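Local coordinates for protein EccC5 (Mycobacterium xenopi RIVM700367, PDB 7B9F) that is probably the FtsK/SpoIIIE-type ATPase component of the ESX-5 type VII secretion system, which exports proteins across the mycobacterial inner membrane, at residues V290-R304 against Q333-V346. Numbering follows the deposited sequence.
Sequences VREFATEQAELFAGR and QWEYVISSEGVDGV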
loop_
_atom_site.group_PDB
_atom_site.type_symbol
_atom_site.label_atom_id
_atom_site.label_comp_id
_atom_site.label_asym_id
_atom_site.label_seq_id
_atom_site.Cartn_x
_atom_site.Cartn_y
_atom_site.Cartn_z
ATOM N N VAL C 290 -54.225 6.376 10.439
ATOM C CA VAL C 290 -54.475 6.214 11.864
ATOM C C VAL C 290 -55.907 5.765 12.105
ATOM O O VAL C 290 -56.187 5.055 13.075
ATOM C CB VAL C 290 -54.128 7.519 12.602
ATOM C CG1 VAL C 290 -54.953 8.655 12.082
ATOM C CG2 VAL C 290 -54.308 7.377 14.095
ATOM N N ARG C 291 -56.828 6.123 11.215
ATOM C CA ARG C 291 -58.200 5.666 11.360
ATOM C C ARG C 291 -58.325 4.167 11.124
ATOM O O ARG C 291 -59.230 3.536 11.677
ATOM C CB ARG C 291 -59.095 6.436 10.391
ATOM C CG ARG C 291 -60.568 6.109 10.484
ATOM C CD ARG C 291 -61.361 6.921 9.492
ATOM N NE ARG C 291 -60.958 6.585 8.133
ATOM C CZ ARG C 291 -61.420 5.541 7.454
ATOM N NH1 ARG C 291 -62.305 4.722 8.007
ATOM N NH2 ARG C 291 -60.994 5.311 6.221
ATOM N N GLU C 292 -57.394 3.575 10.372
ATOM C CA GLU C 292 -57.469 2.177 9.956
ATOM C C GLU C 292 -57.265 1.207 11.120
ATOM O O GLU C 292 -57.533 0.011 10.962
ATOM C CB GLU C 292 -56.433 1.939 8.843
ATOM C CG GLU C 292 -56.408 0.557 8.184
ATOM C CD GLU C 292 -55.382 0.439 7.075
ATOM O OE1 GLU C 292 -54.661 1.424 6.816
ATOM O OE2 GLU C 292 -55.294 -0.648 6.465
ATOM N N PHE C 293 -56.870 1.699 12.294
ATOM C CA PHE C 293 -56.544 0.855 13.440
ATOM C C PHE C 293 -57.616 -0.132 13.874
ATOM O O PHE C 293 -58.688 0.252 14.351
ATOM C CB PHE C 293 -56.159 1.710 14.641
ATOM C CG PHE C 293 -54.723 2.084 14.661
ATOM C CD1 PHE C 293 -53.984 2.088 13.507
ATOM C CD2 PHE C 293 -54.093 2.375 15.854
ATOM C CE1 PHE C 293 -52.666 2.397 13.539
ATOM C CE2 PHE C 293 -52.762 2.695 15.885
ATOM C CZ PHE C 293 -52.052 2.707 14.731
ATOM N N ALA C 294 -57.311 -1.410 13.674
ATOM C CA ALA C 294 -57.997 -2.530 14.288
ATOM C C ALA C 294 -57.267 -3.053 15.516
ATOM O O ALA C 294 -57.684 -4.067 16.077
ATOM C CB ALA C 294 -58.170 -3.662 13.275
ATOM N N THR C 295 -56.175 -2.416 15.926
ATOM C CA THR C 295 -55.508 -2.773 17.176
ATOM C C THR C 295 -56.038 -1.916 18.324
ATOM O O THR C 295 -55.301 -1.184 18.975
ATOM C CB THR C 295 -53.999 -2.620 17.052
ATOM O OG1 THR C 295 -53.677 -1.239 16.867
ATOM C CG2 THR C 295 -53.480 -3.410 15.891
ATOM N N GLU C 296 -57.345 -2.021 18.573
ATOM C CA GLU C 296 -57.920 -1.297 19.698
ATOM C C GLU C 296 -57.484 -1.863 21.034
ATOM O O GLU C 296 -57.675 -1.199 22.056
ATOM C CB GLU C 296 -59.447 -1.299 19.641
ATOM C CG GLU C 296 -60.059 -0.515 18.485
ATOM C CD GLU C 296 -60.111 -1.302 17.191
ATOM O OE1 GLU C 296 -59.729 -2.485 17.206
ATOM O OE2 GLU C 296 -60.547 -0.744 16.162
ATOM N N GLN C 297 -56.915 -3.066 21.051
ATOM C CA GLN C 297 -56.470 -3.668 22.299
ATOM C C GLN C 297 -55.294 -2.912 22.896
ATOM O O GLN C 297 -55.156 -2.850 24.121
ATOM C CB GLN C 297 -56.091 -5.124 22.063
ATOM C CG GLN C 297 -57.250 -5.979 21.606
ATOM C CD GLN C 297 -58.369 -6.022 22.613
ATOM O OE1 GLN C 297 -59.438 -5.455 22.392
ATOM N NE2 GLN C 297 -58.132 -6.693 23.731
ATOM N N ALA C 298 -54.446 -2.330 22.057
ATOM C CA ALA C 298 -53.319 -1.538 22.525
ATOM C C ALA C 298 -53.698 -0.107 22.870
ATOM O O ALA C 298 -52.803 0.728 23.023
ATOM C CB ALA C 298 -52.208 -1.528 21.476
ATOM N N GLU C 299 -54.986 0.218 22.962
ATOM C CA GLU C 299 -55.403 1.590 23.208
ATOM C C GLU C 299 -56.362 1.725 24.382
ATOM O O GLU C 299 -57.028 2.759 24.503
ATOM C CB GLU C 299 -56.037 2.184 21.949
ATOM C CG GLU C 299 -55.122 2.207 20.725
ATOM C CD GLU C 299 -53.830 2.987 20.905
ATOM O OE1 GLU C 299 -53.725 3.830 21.820
ATOM O OE2 GLU C 299 -52.895 2.741 20.120
ATOM N N LEU C 300 -56.473 0.707 25.231
ATOM C CA LEU C 300 -57.229 0.790 26.473
ATOM C C LEU C 300 -56.338 1.030 27.684
ATOM O O LEU C 300 -56.824 0.989 28.816
ATOM C CB LEU C 300 -58.076 -0.474 26.649
ATOM C CG LEU C 300 -57.438 -1.865 26.749
ATOM C CD1 LEU C 300 -56.959 -2.247 28.147
ATOM C CD2 LEU C 300 -58.403 -2.908 26.211
ATOM N N PHE C 301 -55.052 1.286 27.463
ATOM C CA PHE C 301 -54.088 1.533 28.522
ATOM C C PHE C 301 -54.313 2.917 29.130
ATOM O O PHE C 301 -55.240 3.646 28.772
ATOM C CB PHE C 301 -52.670 1.432 27.969
ATOM C CG PHE C 301 -52.261 0.048 27.550
ATOM C CD1 PHE C 301 -52.980 -1.067 27.938
ATOM C CD2 PHE C 301 -51.160 -0.129 26.733
ATOM C CE1 PHE C 301 -52.588 -2.331 27.535
ATOM C CE2 PHE C 301 -50.764 -1.384 26.329
ATOM C CZ PHE C 301 -51.478 -2.486 26.727
ATOM N N ALA C 302 -53.449 3.280 30.069
ATOM C CA ALA C 302 -53.456 4.605 30.663
ATOM C C ALA C 302 -52.268 5.415 30.160
ATOM O O ALA C 302 -51.446 4.942 29.375
ATOM C CB ALA C 302 -53.435 4.510 32.188
ATOM N N GLY C 303 -52.182 6.662 30.618
ATOM C CA GLY C 303 -50.989 7.450 30.382
ATOM C C GLY C 303 -49.799 6.857 31.106
ATOM O O GLY C 303 -49.936 6.191 32.128
ATOM N N ARG C 304 -48.614 7.095 30.564
ATOM C CA ARG C 304 -47.461 6.303 30.962
ATOM C C ARG C 304 -46.799 6.825 32.227
ATOM O O ARG C 304 -46.776 8.033 32.481
ATOM C CB ARG C 304 -46.422 6.261 29.863
ATOM C CG ARG C 304 -45.837 7.578 29.538
ATOM C CD ARG C 304 -44.886 7.316 28.466
ATOM N NE ARG C 304 -43.794 6.519 28.993
ATOM C CZ ARG C 304 -42.919 5.875 28.241
ATOM N NH1 ARG C 304 -43.015 5.922 26.926
ATOM N NH2 ARG C 304 -41.950 5.171 28.805
ATOM N N GLN C 333 -55.410 13.473 13.451
ATOM C CA GLN C 333 -56.203 12.617 14.310
ATOM C C GLN C 333 -55.381 12.020 15.445
ATOM O O GLN C 333 -55.940 11.331 16.302
ATOM C CB GLN C 333 -56.837 11.523 13.451
ATOM C CG GLN C 333 -58.034 10.823 14.032
ATOM C CD GLN C 333 -58.917 10.251 12.952
ATOM O OE1 GLN C 333 -58.624 10.383 11.767
ATOM N NE2 GLN C 333 -60.010 9.620 13.352
ATOM N N TRP C 334 -54.071 12.282 15.473
ATOM C CA TRP C 334 -53.207 11.710 16.502
ATOM C C TRP C 334 -53.578 12.176 17.898
ATOM O O TRP C 334 -53.573 11.376 18.839
ATOM C CB TRP C 334 -51.748 12.045 16.226
ATOM C CG TRP C 334 -51.104 11.177 15.239
ATOM C CD1 TRP C 334 -50.518 11.557 14.081
ATOM C CD2 TRP C 334 -50.901 9.770 15.352
ATOM N NE1 TRP C 334 -49.993 10.469 13.442
ATOM C CE2 TRP C 334 -50.217 9.359 14.207
ATOM C CE3 TRP C 334 -51.246 8.814 16.306
ATOM C CZ2 TRP C 334 -49.879 8.040 13.984
ATOM C CZ3 TRP C 334 -50.907 7.511 16.085
ATOM C CH2 TRP C 334 -50.228 7.132 14.936
ATOM N N GLU C 335 -53.906 13.456 18.061
ATOM C CA GLU C 335 -54.093 13.985 19.406
ATOM C C GLU C 335 -55.307 13.405 20.111
ATOM O O GLU C 335 -55.445 13.602 21.320
ATOM C CB GLU C 335 -54.198 15.507 19.389
ATOM C CG GLU C 335 -55.426 16.064 18.703
ATOM C CD GLU C 335 -55.132 16.594 17.313
ATOM O OE1 GLU C 335 -54.015 16.363 16.809
ATOM O OE2 GLU C 335 -56.017 17.255 16.729
ATOM N N TYR C 336 -56.183 12.704 19.395
ATOM C CA TYR C 336 -57.262 11.983 20.056
ATOM C C TYR C 336 -56.728 10.790 20.838
ATOM O O TYR C 336 -57.061 10.603 22.014
ATOM C CB TYR C 336 -58.297 11.534 19.028
ATOM C CG TYR C 336 -59.228 12.632 18.582
ATOM C CD1 TYR C 336 -59.056 13.940 19.019
ATOM C CD2 TYR C 336 -60.280 12.361 17.721
ATOM C CE1 TYR C 336 -59.901 14.943 18.612
ATOM C CE2 TYR C 336 -61.134 13.360 17.307
ATOM C CZ TYR C 336 -60.940 14.650 17.755
ATOM O OH TYR C 336 -61.790 15.650 17.345
ATOM N N VAL C 337 -55.891 9.972 20.204
ATOM C CA VAL C 337 -55.318 8.830 20.900
ATOM C C VAL C 337 -54.028 9.191 21.615
ATOM O O VAL C 337 -53.530 8.388 22.416
ATOM C CB VAL C 337 -55.059 7.656 19.940
ATOM C CG1 VAL C 337 -56.310 7.341 19.147
ATOM C CG2 VAL C 337 -53.898 7.962 19.024
ATOM N N ILE C 338 -53.466 10.361 21.348
ATOM C CA ILE C 338 -52.239 10.804 21.989
ATOM C C ILE C 338 -52.579 12.030 22.816
ATOM O O ILE C 338 -52.758 13.129 22.279
ATOM C CB ILE C 338 -51.134 11.107 20.979
ATOM C CG1 ILE C 338 -50.896 9.884 20.116
ATOM C CG2 ILE C 338 -49.865 11.488 21.693
ATOM C CD1 ILE C 338 -50.577 8.683 20.921
ATOM N N SER C 339 -52.650 11.853 24.128
ATOM C CA SER C 339 -52.710 12.987 25.031
ATOM C C SER C 339 -51.353 13.686 25.076
ATOM O O SER C 339 -50.450 13.427 24.278
ATOM C CB SER C 339 -53.129 12.527 26.422
ATOM O OG SER C 339 -52.885 13.540 27.376
ATOM N N SER C 340 -51.205 14.610 26.016
ATOM C CA SER C 340 -49.864 15.081 26.321
ATOM C C SER C 340 -49.048 14.021 27.050
ATOM O O SER C 340 -47.818 14.107 27.073
ATOM C CB SER C 340 -49.933 16.363 27.151
ATOM O OG SER C 340 -50.667 16.158 28.344
ATOM N N GLU C 341 -49.705 13.024 27.632
ATOM C CA GLU C 341 -49.042 12.030 28.456
ATOM C C GLU C 341 -48.678 10.753 27.714
ATOM O O GLU C 341 -47.995 9.903 28.291
ATOM C CB GLU C 341 -49.936 11.675 29.640
ATOM C CG GLU C 341 -51.217 10.991 29.221
ATOM C CD GLU C 341 -52.130 10.697 30.390
ATOM O OE1 GLU C 341 -51.771 11.050 31.533
ATOM O OE2 GLU C 341 -53.206 10.104 30.167
ATOM N N GLY C 342 -49.112 10.582 26.475
ATOM C CA GLY C 342 -48.789 9.340 25.796
ATOM C C GLY C 342 -49.627 8.177 26.302
ATOM O O GLY C 342 -50.658 8.347 26.948
ATOM N N VAL C 343 -49.162 6.968 25.987
ATOM C CA VAL C 343 -49.829 5.726 26.364
ATOM C C VAL C 343 -48.820 4.847 27.087
ATOM O O VAL C 343 -47.639 4.832 26.731
ATOM C CB VAL C 343 -50.412 4.997 25.135
ATOM C CG1 VAL C 343 -51.203 3.783 25.545
ATOM C CG2 VAL C 343 -51.295 5.919 24.336
ATOM N N ASP C 344 -49.278 4.136 28.114
ATOM C CA ASP C 344 -48.399 3.275 28.891
ATOM C C ASP C 344 -47.843 2.142 28.046
ATOM O O ASP C 344 -48.570 1.498 27.290
ATOM C CB ASP C 344 -49.154 2.690 30.079
ATOM C CG ASP C 344 -48.281 1.817 30.952
ATOM O OD1 ASP C 344 -47.045 1.984 30.934
ATOM O OD2 ASP C 344 -48.835 0.955 31.660
ATOM N N GLY C 345 -46.545 1.897 28.188
ATOM C CA GLY C 345 -45.920 0.760 27.548
ATOM C C GLY C 345 -45.879 0.808 26.043
ATOM O O GLY C 345 -45.698 -0.228 25.408
ATOM N N VAL C 346 -46.066 1.981 25.448
ATOM C CA VAL C 346 -45.961 2.167 24.010
ATOM C C VAL C 346 -45.104 3.398 23.783
ATOM O O VAL C 346 -45.239 4.401 24.484
ATOM C CB VAL C 346 -47.341 2.344 23.342
ATOM C CG1 VAL C 346 -47.202 2.438 21.857
ATOM C CG2 VAL C 346 -48.266 1.204 23.682
#
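Arg304 lies along the backbone of residues 341-346, and its side chain can be followed atom by atom. CB packs on Val343 O and on the CA of Asp344. CG, placed between the backbone N and the carbonyl carbon (chi1 64°), comes 3.4 Å from Glu341 O. CD stays close to the Glu341 and Val343 carbonyls; the chain then bends at chi3, and Arg304 NH1 ends 3.6 Å from Val346 O, an oblique approach that does not amount to a hydrogen bond. The carboxylate of Asp344 stays apart from the guanidinium, with Asp344 OD1 5.9 Å from Arg304 NE, too far for a salt bridge, so the opposite charges probably attract only weakly, at a distance.

One backbone bond ties the two segments together here: Asp344 N donates to Ala302 O (2.6 Å). Next to it the Glu341 side chain lies over the CA of Gly303. Phe301 packs its CB against Val343 CG1 at 3.7 Å, and that methyl and Val346 CG2 both sit at the edge of its ring.

At the other end the contact is mostly apolar. Val290 splits its methyls: CG1 meets Gln333 CB, while CG2 rests over one face of the Trp334 six-membered ring in a CH-pi contact, 4.0 Å from the centroid. Trp357 meets the same indole edge-to-face.

Both segments are connections of the mixed sheet. Residues 290-304 belong to the excursion between strands 282-287 and 322-328, and residues 333-346 carry the short helix 334-337 and lead into strand 346-350, where Val346 packs on His323 and Ile325 of the parallel neighbour 322-328.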